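Sensory box/response regulator (Mycobacterium smegmatis, PDB 5YRP) belongs to the EAL-domain family of bacterial signalling proteins and holds a magnesium ion in the metal site of its barrel-like domain. Local coordinates at residues N51-C65 with I80-V92. Numbering follows the deposited sequence.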
# COMPACT_ATOMS: atom_id res chain seq x y z
N ASN A 51 2.73 -16.51 23.29
CA ASN A 51 1.42 -16.57 22.62
C ASN A 51 1.28 -17.83 21.76
O ASN A 51 2.24 -18.57 21.57
CB ASN A 51 1.19 -15.31 21.78
CG ASN A 51 0.91 -14.08 22.63
OD1 ASN A 51 1.78 -13.22 22.80
ND2 ASN A 51 -0.30 -13.99 23.16
N LEU A 52 0.07 -18.06 21.26
CA LEU A 52 -0.24 -19.26 20.47
C LEU A 52 0.65 -19.35 19.24
O LEU A 52 1.38 -20.32 19.06
CB LEU A 52 -1.71 -19.27 20.06
CG LEU A 52 -2.73 -19.30 21.20
CD1 LEU A 52 -4.15 -19.09 20.68
CD2 LEU A 52 -2.63 -20.60 21.97
N ALA A 53 0.59 -18.32 18.40
CA ALA A 53 1.40 -18.24 17.20
C ALA A 53 2.88 -18.07 17.54
O ALA A 53 3.75 -18.52 16.78
CB ALA A 53 0.94 -17.08 16.32
N GLY A 54 3.16 -17.42 18.67
CA GLY A 54 4.52 -17.23 19.16
C GLY A 54 5.24 -18.55 19.35
O GLY A 54 6.40 -18.70 18.95
N GLU A 55 4.56 -19.50 19.98
CA GLU A 55 5.08 -20.85 20.17
C GLU A 55 5.13 -21.62 18.85
O GLU A 55 6.17 -22.19 18.50
CB GLU A 55 4.20 -21.62 21.18
CG GLU A 55 4.40 -21.19 22.63
CD GLU A 55 5.58 -21.88 23.30
OE1 GLU A 55 5.46 -22.22 24.50
OE2 GLU A 55 6.62 -22.08 22.63
N LEU A 56 4.01 -21.61 18.13
CA LEU A 56 3.87 -22.33 16.86
C LEU A 56 5.00 -22.00 15.91
O LEU A 56 5.74 -22.88 15.48
CB LEU A 56 2.52 -21.98 16.20
CG LEU A 56 2.22 -22.58 14.82
CD1 LEU A 56 2.21 -24.10 14.85
CD2 LEU A 56 0.89 -22.07 14.28
N GLY A 57 5.15 -20.73 15.59
CA GLY A 57 6.17 -20.28 14.65
C GLY A 57 7.57 -20.59 15.12
O GLY A 57 8.44 -20.92 14.30
N ARG A 58 7.81 -20.50 16.42
CA ARG A 58 9.12 -20.85 16.99
C ARG A 58 9.39 -22.35 16.82
O ARG A 58 10.52 -22.76 16.56
CB ARG A 58 9.23 -20.44 18.46
CG ARG A 58 10.55 -20.86 19.09
CD ARG A 58 11.09 -19.85 20.10
NE ARG A 58 12.46 -20.20 20.51
CZ ARG A 58 13.30 -19.39 21.16
NH1 ARG A 58 12.94 -18.16 21.49
NH2 ARG A 58 14.52 -19.83 21.47
N TRP A 59 8.35 -23.16 16.95
CA TRP A 59 8.43 -24.60 16.67
C TRP A 59 8.71 -24.84 15.19
O TRP A 59 9.60 -25.61 14.84
CB TRP A 59 7.14 -25.31 17.08
CG TRP A 59 7.11 -26.77 16.70
CD1 TRP A 59 7.56 -27.82 17.45
CD2 TRP A 59 6.61 -27.33 15.48
NE1 TRP A 59 7.37 -29.00 16.77
CE2 TRP A 59 6.79 -28.72 15.56
CE3 TRP A 59 6.04 -26.78 14.33
CZ2 TRP A 59 6.41 -29.59 14.53
CZ3 TRP A 59 5.66 -27.64 13.30
CH2 TRP A 59 5.85 -29.03 13.41
N VAL A 60 7.94 -24.17 14.34
CA VAL A 60 8.10 -24.27 12.88
C VAL A 60 9.53 -23.96 12.47
O VAL A 60 10.17 -24.73 11.76
CB VAL A 60 7.13 -23.32 12.14
CG1 VAL A 60 7.54 -23.13 10.68
CG2 VAL A 60 5.70 -23.83 12.23
N LEU A 61 10.02 -22.81 12.93
CA LEU A 61 11.38 -22.37 12.63
C LEU A 61 12.41 -23.46 12.90
O LEU A 61 13.26 -23.75 12.06
CB LEU A 61 11.71 -21.11 13.43
CG LEU A 61 13.11 -20.51 13.30
CD1 LEU A 61 13.54 -20.34 11.85
CD2 LEU A 61 13.16 -19.17 14.01
N ARG A 62 12.30 -24.07 14.07
CA ARG A 62 13.21 -25.14 14.49
C ARG A 62 13.01 -26.42 13.65
O ARG A 62 13.98 -27.03 13.19
CB ARG A 62 13.02 -25.45 15.98
CG ARG A 62 14.10 -26.33 16.59
CD ARG A 62 13.83 -26.60 18.06
NE ARG A 62 14.93 -27.32 18.70
CZ ARG A 62 16.09 -26.79 19.07
NH1 ARG A 62 16.35 -25.50 18.85
NH2 ARG A 62 17.01 -27.55 19.65
N THR A 63 11.76 -26.80 13.45
CA THR A 63 11.43 -28.01 12.70
C THR A 63 11.76 -27.87 11.22
O THR A 63 12.25 -28.81 10.58
CB THR A 63 9.94 -28.37 12.86
OG1 THR A 63 9.58 -28.31 14.25
CG2 THR A 63 9.65 -29.78 12.34
N ALA A 64 11.49 -26.69 10.66
CA ALA A 64 11.77 -26.41 9.26
C ALA A 64 13.27 -26.46 9.00
O ALA A 64 13.72 -27.12 8.07
CB ALA A 64 11.22 -25.05 8.86
N CYS A 65 14.03 -25.76 9.84
CA CYS A 65 15.49 -25.76 9.77
C CYS A 65 16.08 -27.15 9.96
O CYS A 65 17.06 -27.50 9.31
CB CYS A 65 16.06 -24.81 10.82
SG CYS A 65 15.79 -23.06 10.46
N ILE A 80 19.56 -23.66 -1.96
CA ILE A 80 18.26 -23.02 -2.06
C ILE A 80 17.97 -22.29 -0.76
O ILE A 80 18.66 -22.51 0.24
CB ILE A 80 17.13 -24.04 -2.32
CG1 ILE A 80 17.04 -25.05 -1.17
CG2 ILE A 80 17.35 -24.75 -3.64
CD1 ILE A 80 15.71 -25.77 -1.09
N VAL A 81 16.96 -21.44 -0.77
CA VAL A 81 16.56 -20.70 0.42
C VAL A 81 15.38 -21.40 1.09
O VAL A 81 14.54 -22.00 0.42
CB VAL A 81 16.20 -19.23 0.08
CG1 VAL A 81 15.86 -18.45 1.34
CG2 VAL A 81 17.35 -18.56 -0.66
N LEU A 82 15.33 -21.34 2.41
CA LEU A 82 14.20 -21.83 3.19
C LEU A 82 13.41 -20.65 3.74
O LEU A 82 13.90 -19.92 4.61
CB LEU A 82 14.67 -22.72 4.33
CG LEU A 82 13.57 -23.32 5.22
CD1 LEU A 82 12.85 -24.46 4.50
CD2 LEU A 82 14.17 -23.81 6.53
N ARG A 83 12.19 -20.46 3.24
CA ARG A 83 11.34 -19.35 3.67
C ARG A 83 10.42 -19.77 4.81
O ARG A 83 9.70 -20.76 4.69
CB ARG A 83 10.51 -18.81 2.51
CG ARG A 83 11.36 -18.19 1.41
CD ARG A 83 10.62 -17.14 0.59
NE ARG A 83 11.56 -16.14 0.08
CZ ARG A 83 12.38 -16.32 -0.96
NH1 ARG A 83 12.39 -17.46 -1.63
NH2 ARG A 83 13.19 -15.34 -1.32
N ILE A 84 10.45 -19.02 5.90
CA ILE A 84 9.64 -19.30 7.08
C ILE A 84 8.87 -18.06 7.48
O ILE A 84 9.44 -16.98 7.61
CB ILE A 84 10.53 -19.74 8.26
CG1 ILE A 84 11.18 -21.09 7.94
CG2 ILE A 84 9.71 -19.85 9.55
CD1 ILE A 84 12.53 -21.27 8.58
N ASN A 85 7.56 -18.22 7.68
CA ASN A 85 6.71 -17.11 8.08
C ASN A 85 6.92 -16.79 9.55
O ASN A 85 6.78 -17.66 10.40
CB ASN A 85 5.24 -17.45 7.84
CG ASN A 85 4.91 -17.53 6.36
OD1 ASN A 85 4.98 -16.53 5.65
ND2 ASN A 85 4.54 -18.71 5.90
N VAL A 86 7.27 -15.54 9.82
CA VAL A 86 7.47 -15.08 11.19
C VAL A 86 6.32 -14.17 11.62
O VAL A 86 5.99 -13.20 10.94
CB VAL A 86 8.82 -14.37 11.35
CG1 VAL A 86 8.99 -13.84 12.77
CG2 VAL A 86 9.95 -15.33 11.03
N SER A 87 5.71 -14.52 12.75
CA SER A 87 4.62 -13.76 13.35
C SER A 87 5.15 -12.46 13.98
O SER A 87 6.34 -12.39 14.31
CB SER A 87 3.94 -14.64 14.42
OG SER A 87 2.74 -14.07 14.93
N PRO A 88 4.29 -11.43 14.13
CA PRO A 88 4.75 -10.20 14.79
C PRO A 88 5.16 -10.39 16.25
O PRO A 88 5.99 -9.64 16.76
CB PRO A 88 3.53 -9.27 14.69
CG PRO A 88 2.37 -10.18 14.50
CD PRO A 88 2.90 -11.30 13.65
N VAL A 89 4.59 -11.40 16.91
CA VAL A 89 4.85 -11.68 18.32
C VAL A 89 6.23 -12.32 18.51
O VAL A 89 6.96 -11.98 19.45
CB VAL A 89 3.78 -12.60 18.95
CG1 VAL A 89 4.00 -12.73 20.45
CG2 VAL A 89 2.37 -12.06 18.68
N GLN A 90 6.59 -13.25 17.63
CA GLN A 90 7.87 -13.97 17.72
C GLN A 90 9.01 -12.98 17.53
O GLN A 90 9.94 -12.92 18.34
CB GLN A 90 8.00 -15.06 16.64
CG GLN A 90 6.82 -15.99 16.47
CD GLN A 90 6.90 -16.79 15.18
OE1 GLN A 90 5.91 -16.93 14.47
NE2 GLN A 90 8.09 -17.30 14.87
N LEU A 91 8.92 -12.22 16.45
CA LEU A 91 9.82 -11.10 16.21
C LEU A 91 9.53 -10.11 17.33
O LEU A 91 8.57 -10.29 18.08
CB LEU A 91 9.56 -10.50 14.83
CG LEU A 91 10.67 -9.65 14.17
CD1 LEU A 91 10.80 -9.97 12.69
CD2 LEU A 91 10.44 -8.16 14.35
N VAL A 92 10.36 -9.09 17.45
CA VAL A 92 10.26 -8.07 18.52
C VAL A 92 10.16 -8.72 19.91
O VAL A 92 9.35 -8.33 20.75
CB VAL A 92 9.13 -7.02 18.31
CG1 VAL A 92 9.44 -6.14 17.11
CG2 VAL A 92 7.76 -7.65 18.16
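Between Ala53 and Cys65 the helix packs on strand 81-86: the axes of helix 52-65 and strand 81-86 run nearly antiparallel (166°) and approach to 8.7 Å, and the helix start also lies over the turn after the strand. The backbones draw closest beyond the strand, where the CA atoms of Gly54 and Gln90 are 4.9 Å apart; two glycines on this face of the helix, Gly54 and Gly57, present no side chain there. Strand 21-29, helix 52-73 and strand 81-86 form a beta-alpha-beta crossover between parallel neighbours, as in the TIM-barrel-like fold of EAL domains.

Ile84 is central to the apolar part. A chi1 of -66° sets CG1 opposite the carbonyl carbon and CG2 opposite the backbone N, which sends CD1 to Leu61 and Ala64 and CG2 to Val60. Ile84 CD1 lies 3.5 Å from Leu61 CD1, the two side chains crossing at about a right angle, and 4.0 Å from Ala64 CB. The Val60 and Ile84 side chains pass in opposite directions, with Val60 CG1 4.1 Å from Ile84 CG2. One step back along this face of the strand, Leu82 CD2 meets Ala64 CB at 4.0 Å. Val60 also touches Val28 of strand 21-29, and Leu61 touches Val100 of helix 96-106.

Gln90 extends its amide across Gly57, NE2 lying 3.3 Å from Gly57 C. Its OE1 accepts Ser87 N (3.0 Å), the donor standing well above the carbonyl plane, which ties the amide back to its own turn.

No hydrogen bond joins the segments; apolar side chains make one part and the Gln90 amide on Gly57, where the lack of a CB leaves room, the other. The helix thus packs outside a strand that contributes one residue, Asn85, to the magnesium site.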